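Local coordinates for putative lipoprotein LppA (Mycobacterium tuberculosis, PDB 2V7S) that is of unknown function but is a putative membrane-anchored lipoprotein of a family confined to pathogenic mycobacteria, at residues 50-62 with 186-199. Residues are numbered along the deposited sequence; the frame is centred on the assembly and turned at random.
Sequences IDSMRNKGSYEAA and DCFLLQKVLDLPAG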
# COMPACT_ATOMS: atom_id res chain seq x y z
N ILE A 50 -1.10 -0.84 11.48
CA ILE A 50 -1.60 -0.15 12.66
C ILE A 50 -1.17 -0.87 13.94
O ILE A 50 -0.60 -0.25 14.85
CB ILE A 50 -3.13 0.00 12.55
CG1 ILE A 50 -3.41 1.03 11.42
CG2 ILE A 50 -3.75 0.41 13.90
CD1 ILE A 50 -4.85 1.11 10.98
N ASP A 51 -1.41 -2.18 14.01
CA ASP A 51 -1.12 -2.96 15.21
C ASP A 51 0.36 -2.90 15.58
O ASP A 51 0.73 -2.77 16.76
CB ASP A 51 -1.55 -4.40 15.08
CG ASP A 51 -3.05 -4.60 15.27
OD1 ASP A 51 -3.80 -3.65 15.60
OD2 ASP A 51 -3.47 -5.75 15.07
N SER A 52 1.22 -2.92 14.56
CA SER A 52 2.66 -2.83 14.82
C SER A 52 3.12 -1.47 15.38
O SER A 52 4.25 -1.34 15.85
CB SER A 52 3.46 -3.19 13.56
OG SER A 52 3.41 -2.12 12.66
N MSE A 53 2.25 -0.46 15.29
CA MSE A 53 2.58 0.92 15.76
C MSE A 53 2.00 1.23 17.15
O MSE A 53 2.31 2.29 17.76
CB MSE A 53 2.09 1.96 14.76
CG MSE A 53 2.98 2.06 13.53
SE MSE A 53 2.18 3.19 12.16
CE MSE A 53 2.31 4.84 13.10
N ARG A 54 1.15 0.33 17.65
CA ARG A 54 0.57 0.47 18.99
C ARG A 54 1.61 0.70 20.10
O ARG A 54 1.51 1.67 20.91
CB ARG A 54 -0.40 -0.69 19.28
CG ARG A 54 -1.71 -0.58 18.48
CD ARG A 54 -2.64 -1.79 18.70
NE ARG A 54 -3.79 -1.68 17.81
CZ ARG A 54 -4.91 -1.03 18.14
NH1 ARG A 54 -5.92 -0.94 17.27
NH2 ARG A 54 -5.02 -0.50 19.33
N ASN A 55 2.65 -0.12 20.11
CA ASN A 55 3.76 0.06 21.05
C ASN A 55 4.40 1.47 21.14
O ASN A 55 5.13 1.76 22.09
CB ASN A 55 4.86 -0.95 20.73
CG ASN A 55 5.73 -0.48 19.59
OD1 ASN A 55 6.87 -0.08 19.80
ND2 ASN A 55 5.17 -0.46 18.39
N LYS A 56 4.17 2.33 20.15
CA LYS A 56 4.81 3.63 20.13
C LYS A 56 4.10 4.65 21.01
O LYS A 56 4.65 5.73 21.26
CB LYS A 56 4.93 4.23 18.71
CG LYS A 56 5.71 3.40 17.69
CD LYS A 56 5.54 3.96 16.26
CE LYS A 56 5.93 5.45 16.10
NZ LYS A 56 7.35 5.78 16.40
N GLY A 57 2.88 4.35 21.44
CA GLY A 57 2.15 5.38 22.17
C GLY A 57 1.45 6.36 21.25
O GLY A 57 1.57 6.24 20.03
N SER A 58 0.73 7.33 21.83
CA SER A 58 -0.17 8.23 21.08
C SER A 58 0.54 9.44 20.51
O SER A 58 1.57 9.87 21.00
CB SER A 58 -1.32 8.72 21.97
OG SER A 58 -0.78 9.51 23.03
N TYR A 59 -0.05 9.96 19.45
CA TYR A 59 0.31 11.23 18.88
C TYR A 59 0.19 12.33 19.92
O TYR A 59 1.03 13.20 19.98
CB TYR A 59 -0.65 11.49 17.74
CG TYR A 59 -0.78 12.93 17.35
CD1 TYR A 59 -1.85 13.71 17.80
CD2 TYR A 59 0.14 13.49 16.50
CE1 TYR A 59 -1.99 15.05 17.40
CE2 TYR A 59 0.03 14.80 16.10
CZ TYR A 59 -1.01 15.58 16.55
OH TYR A 59 -1.08 16.88 16.11
N GLU A 60 -0.86 12.29 20.73
CA GLU A 60 -1.10 13.32 21.76
C GLU A 60 0.02 13.33 22.78
O GLU A 60 0.47 14.39 23.17
CB GLU A 60 -2.45 13.07 22.48
CG GLU A 60 -3.70 13.33 21.59
CD GLU A 60 -4.10 12.13 20.67
OE1 GLU A 60 -3.34 11.14 20.56
OE2 GLU A 60 -5.19 12.18 20.05
N ALA A 61 0.48 12.15 23.21
CA ALA A 61 1.60 12.10 24.17
C ALA A 61 2.88 12.60 23.50
O ALA A 61 3.66 13.33 24.09
CB ALA A 61 1.82 10.67 24.73
N ALA A 62 3.11 12.16 22.27
CA ALA A 62 4.32 12.55 21.55
C ALA A 62 4.43 14.05 21.34
O ALA A 62 5.53 14.58 21.34
CB ALA A 62 4.34 11.87 20.20
N ASP A 186 8.06 11.71 14.42
CA ASP A 186 7.73 10.56 13.65
C ASP A 186 6.20 10.42 13.69
O ASP A 186 5.53 11.18 14.40
CB ASP A 186 8.43 9.36 14.29
CG ASP A 186 8.34 8.10 13.47
OD1 ASP A 186 8.06 8.17 12.28
OD2 ASP A 186 8.61 7.03 14.03
N CYS A 187 5.66 9.45 12.93
CA CYS A 187 4.25 9.17 12.83
C CYS A 187 3.80 8.40 14.08
O CYS A 187 4.50 7.47 14.51
CB CYS A 187 3.96 8.35 11.53
SG CYS A 187 2.21 7.98 11.29
N PHE A 188 2.68 8.81 14.69
CA PHE A 188 2.12 8.06 15.85
C PHE A 188 0.64 7.93 15.62
O PHE A 188 0.04 8.83 15.10
CB PHE A 188 2.31 8.81 17.19
CG PHE A 188 3.75 8.95 17.63
CD1 PHE A 188 4.58 9.92 17.04
CD2 PHE A 188 4.30 8.11 18.61
CE1 PHE A 188 5.94 10.04 17.41
CE2 PHE A 188 5.66 8.25 19.02
CZ PHE A 188 6.47 9.24 18.40
N LEU A 189 0.07 6.79 16.02
CA LEU A 189 -1.37 6.60 16.05
C LEU A 189 -2.02 7.58 17.01
O LEU A 189 -1.51 7.82 18.11
CB LEU A 189 -1.69 5.16 16.52
CG LEU A 189 -1.13 3.95 15.75
CD1 LEU A 189 -1.55 2.60 16.37
CD2 LEU A 189 -1.68 4.04 14.32
N LEU A 190 -3.17 8.12 16.62
CA LEU A 190 -3.98 8.89 17.53
C LEU A 190 -4.43 8.02 18.71
O LEU A 190 -4.65 6.83 18.55
CB LEU A 190 -5.22 9.39 16.76
CG LEU A 190 -4.95 10.22 15.48
CD1 LEU A 190 -6.26 10.56 14.75
CD2 LEU A 190 -4.20 11.52 15.82
N GLN A 191 -4.58 8.62 19.90
CA GLN A 191 -5.10 7.86 21.03
C GLN A 191 -6.45 7.16 20.71
O GLN A 191 -6.69 6.05 21.15
CB GLN A 191 -5.20 8.71 22.31
CG GLN A 191 -5.76 7.89 23.48
CD GLN A 191 -4.79 6.81 23.90
OE1 GLN A 191 -3.58 7.04 23.90
NE2 GLN A 191 -5.30 5.64 24.25
N LYS A 192 -7.31 7.78 19.90
CA LYS A 192 -8.59 7.11 19.57
C LYS A 192 -8.41 5.76 18.84
O LYS A 192 -9.22 4.83 19.02
CB LYS A 192 -9.50 8.05 18.79
CG LYS A 192 -8.94 8.57 17.46
CD LYS A 192 -10.11 9.23 16.69
CE LYS A 192 -9.68 9.73 15.33
NZ LYS A 192 -10.77 10.56 14.70
N VAL A 193 -7.35 5.66 18.03
CA VAL A 193 -6.99 4.37 17.40
C VAL A 193 -6.41 3.38 18.41
O VAL A 193 -6.73 2.18 18.40
CB VAL A 193 -6.06 4.57 16.14
CG1 VAL A 193 -5.73 3.25 15.46
CG2 VAL A 193 -6.73 5.54 15.15
N LEU A 194 -5.57 3.89 19.33
CA LEU A 194 -5.03 3.03 20.40
C LEU A 194 -6.15 2.47 21.25
O LEU A 194 -6.03 1.36 21.75
CB LEU A 194 -4.01 3.78 21.25
CG LEU A 194 -2.78 4.21 20.44
CD1 LEU A 194 -1.89 5.15 21.21
CD2 LEU A 194 -1.98 3.04 20.03
N ASP A 195 -7.25 3.21 21.39
CA ASP A 195 -8.42 2.71 22.14
C ASP A 195 -9.24 1.66 21.38
O ASP A 195 -10.12 1.03 21.96
CB ASP A 195 -9.32 3.85 22.61
CG ASP A 195 -8.68 4.66 23.72
OD1 ASP A 195 -7.66 4.19 24.29
OD2 ASP A 195 -9.17 5.76 24.02
N LEU A 196 -8.95 1.47 20.09
CA LEU A 196 -9.59 0.40 19.32
C LEU A 196 -8.92 -0.92 19.63
O LEU A 196 -7.71 -0.96 19.80
CB LEU A 196 -9.50 0.69 17.82
CG LEU A 196 -10.11 2.02 17.40
CD1 LEU A 196 -10.00 2.15 15.91
CD2 LEU A 196 -11.57 2.13 17.87
N PRO A 197 -9.70 -2.02 19.69
CA PRO A 197 -9.09 -3.30 20.03
C PRO A 197 -8.12 -3.64 18.91
O PRO A 197 -8.38 -3.30 17.76
CB PRO A 197 -10.26 -4.28 20.01
CG PRO A 197 -11.49 -3.45 20.01
CD PRO A 197 -11.13 -2.16 19.36
N ALA A 198 -7.02 -4.31 19.24
CA ALA A 198 -6.02 -4.70 18.24
C ALA A 198 -6.57 -5.73 17.23
O ALA A 198 -7.41 -6.57 17.58
CB ALA A 198 -4.79 -5.24 18.95
N GLY A 199 -6.11 -5.66 15.98
CA GLY A 199 -6.51 -6.62 14.96
C GLY A 199 -7.79 -6.25 14.22
O GLY A 199 -8.34 -7.04 13.45
O HOH W 1 1.69 4.97 17.49
O HOH W 2 -7.30 10.71 19.39
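F188 of edge strand 188-189 is clasped by the helix-loop-helix junction at residues 50-62, where helix 37-53 gives way to helix 59-80, an example of a linker held by a segment near the C-terminus, more than 120 residues later in sequence. A62 CB sits 3.6 Å from the centroid of the F188 ring, a CH-pi contact almost on the normal. Over the opposite face lies K56, whose NZ stands 4.3 Å from that centroid as a cation-pi partner; bends at chi3 and chi4 also bring NZ to D186 OD2, in a salt bridge of 3.0 Å. D186 OD2 also bonds T37 OG1 of the second subunit, so the K56 salt bridge lies at the subunit interface. Along the linker, Y59 N donates to L189 O, and one water joins M53 O, G57 O and L189 N. E60 OE1 accepts from Q191 N at 2.9 Å, on the syn side but 24° out of the carboxylate plane, at the first turn of helix 191-194. R54 runs extended past L189 and L194 to bring NH2 among the carbonyls of V193, L194 and L196, all weak bonds. Its guanidinium is positioned by D51: OD1 receives R54 NE at 3.0 Å from above the carboxylate plane, while the syn lone pair of the same OD1 takes G199 N at 3.1 Å.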